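Putative glycosyltransferase (Mannosyltransferase) involved in glycosylating the PBCV-1 major capsid protein (Paramecium bursaria Chlorella virus 1, PDB 2P6W) probably transfers a sugar from a nucleotide-sugar donor, using manganese, in glycosylating the viral major capsid protein, and is represented here by its N-terminal domain. Local coordinates at residues Ser12-Phe15 and Tyr21-Lys24; Tyr41-Glu46 and Arg59-Gln64; Thr95-Leu100 and Asp190-His195; Phe110-Trp115 and Pro119-Val124; Gly123-His128 and Pro151-Thr156. One frame throughout, in Å; residues are numbered along the deposited sequence.

How the interactions relate
From the N terminus, interaction 1 closes the short turn from strand 8-13 into helix 20-36, and interaction 2 then ties the neighbouring edge strand 39-43 to helix 59-69. The two meet in the sheet, where S12 O lies 2.9 Å from E43 N. Interaction 3 closes a much longer loop, within which interactions 4 and 5 both lie. Interaction 4 pinches the loop between strands 107-110 and 124-128, and interaction 5 starts on its last residues, G123 and V124, joining strand 124-128 to helix 153-164. Near the manganese, H195 of interaction 3 packs on N121 of interaction 4; separately, R59 of interaction 2 reaches T122 and E153.

Interaction 1: residues Ser12-Phe15 and Tyr21-Lys24; sequences SGHF and YARK
Where strand 8-13 gives way to a loop, the backbone comes closest to helix 20-36 at H14 and A22, whose CA atoms are 6.7 Å apart. A22 suits this spot because its methyl is small enough to let the imidazole face come close to the helix: A22 CB sits over one face of the H14 ring, 3.5 Å from CG, in a CH-pi contact only 18° off the ring normal. H14 turns its ring into this place with CG anti to the backbone N (chi1 -162°). Y21 comes across it at about a right angle, hydroxyl leading, with Y21 OH 3.6 Å from H14 CE1; the rings meet obliquely. H14 ND1 is hydrogen-bonded to the S81 side chain, and Y21 OH weakly to R204, both residues of the UDP site. G13 and F15, flanking H14, contact UDP in the nucleotide complex of this protein. This is the strand-to-helix junction that opens a beta-alpha-beta unit, and it probably lines the nucleotide pocket of this GT-A type domain.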
# COMPACT_ATOMS: atom_id res chain seq x y z
N SER A 12 6.47 3.67 -1.59
CA SER A 12 5.38 4.60 -1.77
C SER A 12 5.85 5.65 -2.75
O SER A 12 6.90 5.48 -3.40
CB SER A 12 5.00 5.26 -0.44
OG SER A 12 3.79 6.00 -0.53
N GLY A 13 5.09 6.73 -2.86
CA GLY A 13 5.51 7.84 -3.72
C GLY A 13 4.46 8.90 -3.72
O GLY A 13 3.32 8.65 -3.33
N HIS A 14 4.86 10.11 -4.14
CA HIS A 14 3.92 11.22 -4.29
C HIS A 14 4.54 12.30 -5.13
O HIS A 14 5.74 12.53 -5.06
CB HIS A 14 3.51 11.83 -2.95
CG HIS A 14 2.26 12.65 -3.05
ND1 HIS A 14 1.00 12.11 -2.92
CD2 HIS A 14 2.07 13.97 -3.32
CE1 HIS A 14 0.09 13.06 -3.08
NE2 HIS A 14 0.72 14.19 -3.34
N PHE A 15 3.70 12.95 -5.93
CA PHE A 15 4.06 14.17 -6.62
C PHE A 15 2.84 15.11 -6.55
O PHE A 15 1.72 14.65 -6.77
CB PHE A 15 4.39 13.88 -8.08
CG PHE A 15 4.82 15.09 -8.86
CD1 PHE A 15 3.88 15.86 -9.54
CD2 PHE A 15 6.15 15.46 -8.91
CE1 PHE A 15 4.26 16.99 -10.26
CE2 PHE A 15 6.55 16.59 -9.63
CZ PHE A 15 5.59 17.35 -10.30
N TYR A 21 0.73 16.89 3.55
CA TYR A 21 0.43 15.62 4.24
C TYR A 21 1.32 14.48 3.74
O TYR A 21 1.72 13.63 4.53
CB TYR A 21 -1.04 15.23 4.13
CG TYR A 21 -1.46 14.62 2.82
CD1 TYR A 21 -1.23 13.26 2.53
CD2 TYR A 21 -2.13 15.39 1.87
CE1 TYR A 21 -1.62 12.69 1.32
CE2 TYR A 21 -2.54 14.84 0.67
CZ TYR A 21 -2.29 13.49 0.40
OH TYR A 21 -2.73 12.96 -0.81
N ALA A 22 1.64 14.49 2.45
CA ALA A 22 2.44 13.41 1.88
C ALA A 22 3.90 13.54 2.28
O ALA A 22 4.60 12.53 2.40
CB ALA A 22 2.28 13.38 0.37
N ARG A 23 4.38 14.77 2.49
CA ARG A 23 5.72 14.94 3.06
C ARG A 23 5.74 14.28 4.43
O ARG A 23 6.70 13.58 4.77
CB ARG A 23 6.10 16.43 3.17
CG ARG A 23 7.58 16.65 3.51
CD ARG A 23 8.00 18.13 3.43
NE ARG A 23 7.12 19.06 4.14
CZ ARG A 23 7.06 19.19 5.47
NH1 ARG A 23 7.82 18.44 6.26
NH2 ARG A 23 6.22 20.07 6.01
N LYS A 24 4.69 14.50 5.21
CA LYS A 24 4.65 14.01 6.59
C LYS A 24 4.52 12.50 6.66
O LYS A 24 5.22 11.85 7.45
CB LYS A 24 3.54 14.71 7.37
CG LYS A 24 3.84 16.18 7.61
CD LYS A 24 2.74 16.81 8.41
CE LYS A 24 3.12 18.18 8.92
NZ LYS A 24 2.10 18.57 9.91

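Interaction 2: residues Tyr41-Glu46 and Arg59-Gln64; sequences YYEESE and RSWIIQ
I62 meets Y41 and E43 through apolar contacts between strand 39-43 and helix 59-69. Its CG2 methyl touches the edge of the Y41 ring, 3.9 Å from CE2, while CD1 lies 3.8 Å from E43 CB. A branched isoleucine suits this place: with CG1 beside the backbone N and CG2 anti to it, CG2 touches Y41 and E43, and the CG1-CD1 arm lies along E43. The axes of the short pieces Y41-E43 and R59-Q64 pass 9.3 Å apart, with 130° between their directions. This is helix-on-sheet packing in the GT-A fold, at an outermost strand of the mixed sheet, and I62 also touches W78 of strand 75-79.

A ring-to-carboxylate contact is made by W61, whose ring edge meets E43, with W61 CZ3 3.8 Å from E43 CD. The carboxylate and indole planes stand 74° apart, and OE2 lies in the plane of the ring, where the slightly positive C-H rim probably suits a carboxylate oxygen.

Polar bonds within the strand segment hold that carboxylate still. Y41 OH donates to E43 OE1 at 2.6 Å on the syn side but out of the carboxylate plane, and S45 OG donates to the anti lone pair of OE2 at 2.5 Å. E43 bends at chi2 (70°) to bring its oxygens to these hydroxyls. Beyond the segments, Q65 also bonds E43 OE1, and R58 bonds S45 OG.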
# COMPACT_ATOMS: atom_id res chain seq x y z
N TYR A 41 11.73 2.69 -0.37
CA TYR A 41 11.80 3.25 -1.71
C TYR A 41 10.68 4.25 -1.88
O TYR A 41 9.52 3.92 -1.63
CB TYR A 41 11.69 2.19 -2.84
CG TYR A 41 11.85 2.87 -4.17
CD1 TYR A 41 13.11 3.11 -4.70
CD2 TYR A 41 10.74 3.37 -4.86
CE1 TYR A 41 13.27 3.80 -5.89
CE2 TYR A 41 10.88 4.05 -6.06
CZ TYR A 41 12.16 4.28 -6.56
OH TYR A 41 12.35 4.98 -7.74
N TYR A 42 11.01 5.47 -2.32
CA TYR A 42 9.99 6.51 -2.51
C TYR A 42 10.08 7.15 -3.88
O TYR A 42 11.13 7.70 -4.24
CB TYR A 42 10.15 7.58 -1.43
CG TYR A 42 8.97 8.48 -1.27
CD1 TYR A 42 7.83 8.05 -0.58
CD2 TYR A 42 8.97 9.78 -1.80
CE1 TYR A 42 6.71 8.91 -0.43
CE2 TYR A 42 7.89 10.62 -1.64
CZ TYR A 42 6.76 10.19 -0.96
OH TYR A 42 5.68 11.04 -0.79
N GLU A 43 9.00 7.08 -4.66
CA GLU A 43 9.00 7.64 -6.01
C GLU A 43 8.58 9.10 -5.98
O GLU A 43 7.44 9.43 -5.63
CB GLU A 43 8.08 6.83 -6.91
CG GLU A 43 8.13 7.25 -8.40
CD GLU A 43 9.46 6.87 -9.06
OE1 GLU A 43 10.04 5.82 -8.71
OE2 GLU A 43 9.92 7.64 -9.94
N GLU A 44 9.50 9.98 -6.35
CA GLU A 44 9.23 11.42 -6.32
C GLU A 44 8.98 12.00 -7.71
O GLU A 44 8.69 13.19 -7.84
CB GLU A 44 10.41 12.18 -5.69
CG GLU A 44 10.63 11.95 -4.21
CD GLU A 44 11.93 12.57 -3.72
OE1 GLU A 44 12.22 13.74 -4.09
OE2 GLU A 44 12.67 11.91 -2.96
N SER A 45 9.11 11.17 -8.76
CA SER A 45 8.93 11.65 -10.13
C SER A 45 7.48 11.98 -10.44
O SER A 45 6.57 11.38 -9.88
CB SER A 45 9.42 10.60 -11.13
OG SER A 45 8.59 9.45 -11.08
N GLU A 46 7.29 12.95 -11.33
CA GLU A 46 5.98 13.25 -11.89
C GLU A 46 5.58 12.16 -12.88
O GLU A 46 6.34 11.86 -13.80
CB GLU A 46 6.00 14.62 -12.58
CG GLU A 46 4.68 15.00 -13.25
CD GLU A 46 4.66 16.43 -13.74
OE1 GLU A 46 5.73 17.07 -13.83
OE2 GLU A 46 3.54 16.92 -14.06
N ARG A 59 1.39 2.34 -8.74
CA ARG A 59 2.02 1.49 -7.71
C ARG A 59 2.64 0.21 -8.30
O ARG A 59 3.67 -0.27 -7.81
CB ARG A 59 1.01 1.14 -6.64
CG ARG A 59 -0.14 0.31 -7.13
CD ARG A 59 -1.28 0.32 -6.10
NE ARG A 59 -1.96 1.60 -6.16
CZ ARG A 59 -2.78 2.06 -5.23
NH1 ARG A 59 -3.03 1.34 -4.15
NH2 ARG A 59 -3.35 3.26 -5.38
N SER A 60 2.03 -0.34 -9.35
CA SER A 60 2.52 -1.58 -9.96
C SER A 60 3.69 -1.33 -10.91
O SER A 60 4.35 -2.28 -11.38
CB SER A 60 1.38 -2.31 -10.68
OG SER A 60 0.38 -2.68 -9.76
N TRP A 61 3.94 -0.06 -11.21
CA TRP A 61 5.15 0.36 -11.91
C TRP A 61 6.26 0.67 -10.89
O TRP A 61 7.42 0.27 -11.07
CB TRP A 61 4.86 1.56 -12.81
CG TRP A 61 6.03 2.08 -13.59
CD1 TRP A 61 6.47 1.65 -14.80
CD2 TRP A 61 6.90 3.16 -13.21
NE1 TRP A 61 7.57 2.38 -15.20
CE2 TRP A 61 7.86 3.30 -14.23
CE3 TRP A 61 6.99 3.99 -12.07
CZ2 TRP A 61 8.87 4.26 -14.18
CZ3 TRP A 61 7.99 4.95 -12.03
CH2 TRP A 61 8.93 5.07 -13.07
N ILE A 62 5.89 1.38 -9.82
CA ILE A 62 6.85 1.76 -8.76
C ILE A 62 7.47 0.53 -8.08
O ILE A 62 8.65 0.55 -7.68
CB ILE A 62 6.22 2.72 -7.72
CG1 ILE A 62 5.76 4.01 -8.39
CG2 ILE A 62 7.19 3.03 -6.53
CD1 ILE A 62 4.85 4.83 -7.50
N ILE A 63 6.72 -0.56 -7.96
CA ILE A 63 7.30 -1.78 -7.40
C ILE A 63 8.57 -2.27 -8.15
O ILE A 63 9.51 -2.74 -7.50
CB ILE A 63 6.24 -2.89 -7.19
CG1 ILE A 63 6.76 -3.93 -6.18
CG2 ILE A 63 5.79 -3.49 -8.52
CD1 ILE A 63 5.72 -4.95 -5.78
N GLN A 64 8.62 -2.15 -9.48
CA GLN A 64 9.83 -2.52 -10.21
C GLN A 64 11.00 -1.60 -9.83
O GLN A 64 12.13 -2.05 -9.73
CB GLN A 64 9.63 -2.58 -11.75
CG GLN A 64 10.98 -2.94 -12.46
CD GLN A 64 10.92 -3.27 -13.96
OE1 GLN A 64 10.06 -2.80 -14.74
NE2 GLN A 64 11.90 -4.07 -14.37

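Interaction 3: residues Thr95-Leu100 and Asp190-His195; sequences TSFIDL and DALFVH. With MN (manganese (II) ion), chain B.
F97 lays its ring over L192, whose CB stands above the ring centre 3.8 Å from the plane, a CH-pi contact 12° off the normal. L192 CD2 extends this packing toward one rim, 3.7 Å from F97 CD2, and the backbone oxygen of D190 approaches obliquely, 4.1 Å from F97 CE1. The branched leucine suits a flat phenyl because it spreads its carbons across the face, reaching it with CG anti to the backbone N (chi1 176°). L192 CG in turn sits over the centre of the F193 ring. Farther along the chain, in strand 193-195, H195 NE2 binds the manganese ion at 2.3 Å with D80 and D82, the DxD pair typical of GT-A glycosyltransferases; its ND1 is hydrogen-bonded to N178. The F97 packing lies away from the metal, at the other end of the segment. F97 lies in the loop between strands 83-85 and 107-110; strand 193-195 runs between strands 83-85 and 179-180, and F193 packs on L77 and L79 of strand 75-79.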
# COMPACT_ATOMS: atom_id res chain seq x y z
N THR A 95 5.98 -7.81 11.56
CA THR A 95 5.78 -9.21 11.87
C THR A 95 5.10 -9.44 13.22
O THR A 95 4.68 -10.56 13.52
CB THR A 95 7.12 -9.98 11.74
OG1 THR A 95 8.14 -9.25 12.43
CG2 THR A 95 7.50 -10.11 10.26
N SER A 96 4.97 -8.38 14.04
CA SER A 96 4.17 -8.49 15.25
C SER A 96 2.67 -8.43 14.95
O SER A 96 1.85 -8.77 15.80
CB SER A 96 4.55 -7.43 16.29
OG SER A 96 4.26 -6.13 15.80
N PHE A 97 2.33 -7.99 13.73
CA PHE A 97 0.94 -7.75 13.32
C PHE A 97 0.45 -8.74 12.27
O PHE A 97 -0.77 -8.92 12.09
CB PHE A 97 0.79 -6.33 12.75
CG PHE A 97 0.98 -5.25 13.78
CD1 PHE A 97 -0.09 -4.82 14.57
CD2 PHE A 97 2.23 -4.68 13.96
CE1 PHE A 97 0.09 -3.83 15.54
CE2 PHE A 97 2.42 -3.67 14.91
CZ PHE A 97 1.35 -3.25 15.69
N ILE A 98 1.38 -9.37 11.56
CA ILE A 98 1.03 -10.31 10.49
C ILE A 98 2.04 -11.44 10.39
O ILE A 98 3.24 -11.24 10.60
CB ILE A 98 0.87 -9.56 9.10
CG1 ILE A 98 0.43 -10.52 8.00
CG2 ILE A 98 2.13 -8.81 8.71
CD1 ILE A 98 -0.09 -9.81 6.74
N ASP A 99 1.53 -12.64 10.10
CA ASP A 99 2.34 -13.84 9.96
C ASP A 99 2.71 -13.97 8.48
O ASP A 99 1.84 -14.23 7.65
CB ASP A 99 1.50 -15.03 10.43
CG ASP A 99 2.20 -16.36 10.25
OD1 ASP A 99 3.37 -16.40 9.81
OD2 ASP A 99 1.56 -17.38 10.60
N LEU A 100 4.00 -13.79 8.18
CA LEU A 100 4.49 -13.88 6.80
C LEU A 100 5.22 -15.20 6.51
O LEU A 100 5.95 -15.31 5.52
CB LEU A 100 5.41 -12.69 6.48
CG LEU A 100 4.74 -11.31 6.53
CD1 LEU A 100 5.79 -10.21 6.34
CD2 LEU A 100 3.63 -11.19 5.50
N ASP A 190 -4.68 1.72 18.07
CA ASP A 190 -3.90 0.49 18.20
C ASP A 190 -3.36 -0.01 16.87
O ASP A 190 -2.74 -1.08 16.81
CB ASP A 190 -4.74 -0.61 18.85
CG ASP A 190 -4.98 -0.35 20.34
OD1 ASP A 190 -4.14 0.31 20.99
OD2 ASP A 190 -6.03 -0.81 20.83
N ALA A 191 -3.59 0.76 15.80
CA ALA A 191 -3.17 0.32 14.46
C ALA A 191 -1.66 0.47 14.28
O ALA A 191 -1.01 1.19 15.04
CB ALA A 191 -3.91 1.13 13.39
N LEU A 192 -1.11 -0.20 13.28
CA LEU A 192 0.23 0.10 12.81
C LEU A 192 0.11 1.09 11.65
O LEU A 192 0.69 2.17 11.71
CB LEU A 192 0.96 -1.15 12.34
CG LEU A 192 2.35 -0.88 11.74
CD1 LEU A 192 3.28 -0.20 12.77
CD2 LEU A 192 2.93 -2.24 11.23
N PHE A 193 -0.64 0.71 10.61
CA PHE A 193 -0.84 1.57 9.43
C PHE A 193 -2.24 2.20 9.42
O PHE A 193 -3.25 1.50 9.42
CB PHE A 193 -0.62 0.77 8.13
CG PHE A 193 0.77 0.22 8.00
CD1 PHE A 193 1.87 1.05 8.22
CD2 PHE A 193 0.99 -1.11 7.66
CE1 PHE A 193 3.18 0.56 8.11
CE2 PHE A 193 2.27 -1.60 7.54
CZ PHE A 193 3.38 -0.77 7.77
N VAL A 194 -2.27 3.53 9.45
CA VAL A 194 -3.51 4.28 9.51
C VAL A 194 -3.76 4.88 8.12
O VAL A 194 -2.88 5.52 7.55
CB VAL A 194 -3.44 5.39 10.57
CG1 VAL A 194 -4.74 6.19 10.58
CG2 VAL A 194 -3.17 4.79 11.96
N HIS A 195 -4.95 4.70 7.57
CA HIS A 195 -5.17 5.02 6.17
C HIS A 195 -6.21 6.15 6.04
O HIS A 195 -7.36 5.98 6.38
CB HIS A 195 -5.60 3.76 5.43
CG HIS A 195 -5.83 3.94 3.96
ND1 HIS A 195 -6.29 2.92 3.15
CD2 HIS A 195 -5.66 5.02 3.15
CE1 HIS A 195 -6.39 3.37 1.90
NE2 HIS A 195 -6.03 4.64 1.88
MN MN B . -5.50 5.72 -0.10

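Interaction 4: residues Phe110-Trp115 and Pro119-Val124; sequences FHEAPW and PINTGV
N121 is bonded twice to segment F110-W115, both partners lying in the connection from strand 107-110 to strand 124-128. Its backbone N donates to F110 O at 2.8 Å, nearly along the C=O axis, and its side-chain ND2 donates to E112 OE1 at 2.9 Å with a nearly straight 171° bond. That second bond lies in the amide plane of N121 but meets the carboxylate on its anti side, 31° out of plane. E112 reaches it because CG stands between the backbone N and the carbonyl carbon (chi1 52°) and the chain is extended beyond. Its other oxygen, OE2, takes the backbone N-H groups of S117 and Y118.

The amide oxygen N121 OD1 accepts from G123 N at 2.9 Å, forming an Asx turn, and also from the side chain of N178. One water joins the two segments further along, accepting from F110 N and donating to N121 O and V124 O.

H111 CB packs 3.4 Å from P119 O, and I120 CA makes a CA-H...O contact with F110 O. F110 presents its ring edge to V124 O, which lies in the ring plane 3.4 Å from CD2, while CE2 touches V124 CG1.

With ND2 committed as donor and OD1 as acceptor, the rotation of the N121 amide is probably fixed; its side chain lies beside the manganese ligand H195 and C197, a UDP-binding residue.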
# COMPACT_ATOMS: atom_id res chain seq x y z
N PHE A 110 -6.23 -6.69 2.37
CA PHE A 110 -7.12 -6.33 3.49
C PHE A 110 -8.49 -5.94 2.99
O PHE A 110 -8.61 -5.23 1.99
CB PHE A 110 -6.48 -5.20 4.32
CG PHE A 110 -5.10 -5.53 4.72
CD1 PHE A 110 -4.88 -6.32 5.84
CD2 PHE A 110 -4.02 -5.17 3.92
CE1 PHE A 110 -3.59 -6.72 6.18
CE2 PHE A 110 -2.74 -5.55 4.24
CZ PHE A 110 -2.51 -6.34 5.38
N HIS A 111 -9.52 -6.42 3.69
CA HIS A 111 -10.86 -6.00 3.36
C HIS A 111 -11.18 -4.64 3.96
O HIS A 111 -10.36 -4.08 4.71
CB HIS A 111 -11.90 -7.07 3.74
CG HIS A 111 -12.15 -7.20 5.21
ND1 HIS A 111 -12.91 -6.29 5.91
CD2 HIS A 111 -11.80 -8.16 6.10
CE1 HIS A 111 -12.99 -6.67 7.18
NE2 HIS A 111 -12.33 -7.81 7.31
N GLU A 112 -12.34 -4.10 3.60
CA GLU A 112 -12.79 -2.80 4.14
C GLU A 112 -14.26 -2.88 4.54
O GLU A 112 -15.00 -1.91 4.45
CB GLU A 112 -12.55 -1.66 3.13
CG GLU A 112 -13.09 -1.89 1.70
CD GLU A 112 -12.97 -0.66 0.81
OE1 GLU A 112 -12.12 0.21 1.08
OE2 GLU A 112 -13.74 -0.59 -0.18
N ALA A 113 -14.65 -4.04 5.06
CA ALA A 113 -16.05 -4.30 5.41
C ALA A 113 -16.40 -3.83 6.82
O ALA A 113 -15.52 -3.77 7.67
CB ALA A 113 -16.34 -5.79 5.30
N PRO A 114 -17.68 -3.53 7.07
CA PRO A 114 -18.79 -3.42 6.13
C PRO A 114 -18.97 -2.01 5.54
O PRO A 114 -19.97 -1.76 4.85
CB PRO A 114 -19.99 -3.74 7.02
CG PRO A 114 -19.66 -3.09 8.30
CD PRO A 114 -18.14 -3.29 8.45
N TRP A 115 -18.01 -1.12 5.82
CA TRP A 115 -18.15 0.32 5.56
C TRP A 115 -17.66 0.74 4.17
O TRP A 115 -17.89 1.89 3.76
CB TRP A 115 -17.39 1.13 6.63
CG TRP A 115 -17.63 0.62 7.99
CD1 TRP A 115 -16.72 -0.00 8.82
CD2 TRP A 115 -18.87 0.65 8.70
NE1 TRP A 115 -17.33 -0.35 10.00
CE2 TRP A 115 -18.65 0.02 9.95
CE3 TRP A 115 -20.15 1.15 8.40
CZ2 TRP A 115 -19.66 -0.12 10.90
CZ3 TRP A 115 -21.16 1.02 9.35
CH2 TRP A 115 -20.91 0.38 10.59
N PRO A 119 -14.33 -5.56 -2.18
CA PRO A 119 -13.85 -6.62 -1.27
C PRO A 119 -12.44 -6.47 -0.69
O PRO A 119 -12.17 -7.04 0.37
CB PRO A 119 -13.92 -7.89 -2.12
CG PRO A 119 -14.99 -7.59 -3.13
CD PRO A 119 -14.80 -6.12 -3.47
N ILE A 120 -11.56 -5.73 -1.36
CA ILE A 120 -10.24 -5.43 -0.80
C ILE A 120 -9.92 -3.95 -0.97
O ILE A 120 -10.43 -3.29 -1.90
CB ILE A 120 -9.09 -6.31 -1.39
CG1 ILE A 120 -8.97 -6.13 -2.92
CG2 ILE A 120 -9.31 -7.77 -1.07
CD1 ILE A 120 -7.74 -6.80 -3.55
N ASN A 121 -9.08 -3.43 -0.08
CA ASN A 121 -8.56 -2.08 -0.24
C ASN A 121 -7.04 -2.17 -0.36
O ASN A 121 -6.37 -2.58 0.60
CB ASN A 121 -8.97 -1.24 0.96
CG ASN A 121 -8.46 0.17 0.88
OD1 ASN A 121 -7.25 0.42 0.86
ND2 ASN A 121 -9.39 1.13 0.89
N THR A 122 -6.51 -1.79 -1.53
CA THR A 122 -5.09 -2.01 -1.81
C THR A 122 -4.22 -0.81 -1.48
O THR A 122 -3.08 -0.71 -1.96
CB THR A 122 -4.86 -2.45 -3.28
OG1 THR A 122 -5.50 -1.51 -4.16
CG2 THR A 122 -5.40 -3.88 -3.53
N GLY A 123 -4.72 0.07 -0.61
CA GLY A 123 -3.93 1.19 -0.09
C GLY A 123 -2.74 0.69 0.73
O GLY A 123 -1.75 1.40 0.92
N VAL A 124 -2.86 -0.55 1.22
CA VAL A 124 -1.77 -1.30 1.87
C VAL A 124 -1.78 -2.69 1.24
O VAL A 124 -2.82 -3.35 1.26
CB VAL A 124 -2.02 -1.45 3.39
CG1 VAL A 124 -0.87 -2.23 4.02
CG2 VAL A 124 -2.12 -0.06 4.06
O HOH W 1 -4.90 -4.87 0.35

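Interaction 5: residues Gly123-His128 and Pro151-Thr156; sequences GVKFVH and PYEQKT
K125, on the central strand 124-128 of the GT-A sheet, meets E153 in the first turn of helix 153-164. The tight part is a single buried salt bridge: K125 NZ donates to E153 OE2 at 2.7 Å, on the anti side and 18° out of the carboxylate plane. The side chains approach from opposite directions. A lysine suits the place because its long chain carries one positive charge to two carboxylates, E153 and E135; it bends at chi3 (71°), bringing K125 CD and CE alongside E153 OE2, each 3.3 Å from it. The other oxygen of E153, OE1, is hydrogen-bonded to T122 and lies in a long, weak ion pair with R59 of the sugar-nucleotide site.

Elsewhere the two segments lie apart, and the contact thins out toward the partly exposed Q154. The start of the helix is held internally: Y152, at the N-cap position, gives its carbonyl to T156 N and to T156 OG1, which sits 2.9 Å from Y152 O, 47° out of the carbonyl plane.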
# COMPACT_ATOMS: atom_id res chain seq x y z
N GLY A 123 -4.72 0.07 -0.61
CA GLY A 123 -3.93 1.19 -0.09
C GLY A 123 -2.74 0.69 0.73
O GLY A 123 -1.75 1.40 0.92
N VAL A 124 -2.86 -0.55 1.22
CA VAL A 124 -1.77 -1.30 1.87
C VAL A 124 -1.78 -2.69 1.24
O VAL A 124 -2.82 -3.35 1.26
CB VAL A 124 -2.02 -1.45 3.39
CG1 VAL A 124 -0.87 -2.23 4.02
CG2 VAL A 124 -2.12 -0.06 4.06
N LYS A 125 -0.65 -3.10 0.67
CA LYS A 125 -0.62 -4.34 -0.12
C LYS A 125 0.77 -4.94 -0.04
O LYS A 125 1.76 -4.28 -0.39
CB LYS A 125 -0.96 -4.04 -1.60
CG LYS A 125 -0.91 -5.24 -2.53
CD LYS A 125 -1.24 -4.86 -3.98
CE LYS A 125 -0.12 -4.05 -4.64
NZ LYS A 125 -0.30 -4.03 -6.17
N PHE A 126 0.84 -6.18 0.44
CA PHE A 126 2.09 -6.95 0.52
C PHE A 126 2.21 -7.81 -0.72
O PHE A 126 1.29 -8.55 -1.04
CB PHE A 126 2.07 -7.90 1.72
CG PHE A 126 2.20 -7.23 3.06
CD1 PHE A 126 3.43 -7.21 3.71
CD2 PHE A 126 1.09 -6.68 3.70
CE1 PHE A 126 3.56 -6.62 4.98
CE2 PHE A 126 1.22 -6.08 4.98
CZ PHE A 126 2.45 -6.07 5.61
N VAL A 127 3.36 -7.72 -1.38
CA VAL A 127 3.64 -8.45 -2.61
C VAL A 127 4.96 -9.20 -2.46
O VAL A 127 6.01 -8.58 -2.26
CB VAL A 127 3.79 -7.48 -3.81
CG1 VAL A 127 3.92 -8.27 -5.12
CG2 VAL A 127 2.62 -6.51 -3.89
N HIS A 128 4.93 -10.53 -2.58
CA HIS A 128 6.14 -11.34 -2.46
C HIS A 128 7.01 -11.10 -3.69
O HIS A 128 6.49 -10.83 -4.79
CB HIS A 128 5.77 -12.81 -2.41
CG HIS A 128 6.91 -13.70 -2.02
ND1 HIS A 128 7.73 -14.31 -2.95
CD2 HIS A 128 7.38 -14.08 -0.81
CE1 HIS A 128 8.65 -15.02 -2.33
NE2 HIS A 128 8.46 -14.90 -1.03
N PRO A 151 -12.44 0.30 -9.43
CA PRO A 151 -11.26 0.84 -8.73
C PRO A 151 -9.86 0.46 -9.25
O PRO A 151 -8.91 0.43 -8.47
CB PRO A 151 -11.44 0.30 -7.29
CG PRO A 151 -12.11 -1.00 -7.48
CD PRO A 151 -13.02 -0.85 -8.70
N TYR A 152 -9.72 0.18 -10.55
CA TYR A 152 -8.40 0.19 -11.20
C TYR A 152 -7.50 -0.96 -10.73
O TYR A 152 -7.88 -2.12 -10.90
CB TYR A 152 -7.71 1.56 -11.04
CG TYR A 152 -8.62 2.71 -11.37
CD1 TYR A 152 -9.23 2.80 -12.61
CD2 TYR A 152 -8.88 3.71 -10.42
CE1 TYR A 152 -10.06 3.87 -12.92
CE2 TYR A 152 -9.71 4.78 -10.73
CZ TYR A 152 -10.29 4.85 -11.97
OH TYR A 152 -11.13 5.91 -12.28
N GLU A 153 -6.31 -0.69 -10.21
CA GLU A 153 -5.40 -1.77 -9.78
C GLU A 153 -6.07 -2.64 -8.72
O GLU A 153 -5.79 -3.83 -8.59
CB GLU A 153 -4.06 -1.21 -9.27
CG GLU A 153 -3.18 -2.20 -8.49
CD GLU A 153 -3.49 -2.23 -6.99
OE1 GLU A 153 -4.41 -1.51 -6.54
OE2 GLU A 153 -2.80 -2.97 -6.25
N GLN A 154 -6.95 -2.03 -7.93
CA GLN A 154 -7.61 -2.75 -6.85
C GLN A 154 -8.52 -3.84 -7.41
O GLN A 154 -8.56 -4.97 -6.92
CB GLN A 154 -8.40 -1.75 -6.02
CG GLN A 154 -9.09 -2.33 -4.82
CD GLN A 154 -9.61 -1.23 -3.93
OE1 GLN A 154 -8.85 -0.64 -3.16
NE2 GLN A 154 -10.90 -0.96 -4.01
N LYS A 155 -9.28 -3.49 -8.46
CA LYS A 155 -10.12 -4.44 -9.16
C LYS A 155 -9.28 -5.47 -9.92
O LYS A 155 -9.63 -6.65 -10.00
CB LYS A 155 -11.05 -3.69 -10.13
CG LYS A 155 -11.80 -4.64 -11.07
CD LYS A 155 -13.13 -4.06 -11.58
CE LYS A 155 -12.97 -2.72 -12.28
NZ LYS A 155 -14.34 -2.27 -12.72
N THR A 156 -8.14 -5.03 -10.45
CA THR A 156 -7.29 -5.93 -11.23
C THR A 156 -6.69 -7.00 -10.34
O THR A 156 -6.65 -8.18 -10.69
CB THR A 156 -6.20 -5.15 -11.96
OG1 THR A 156 -6.83 -4.11 -12.73
CG2 THR A 156 -5.39 -6.09 -12.88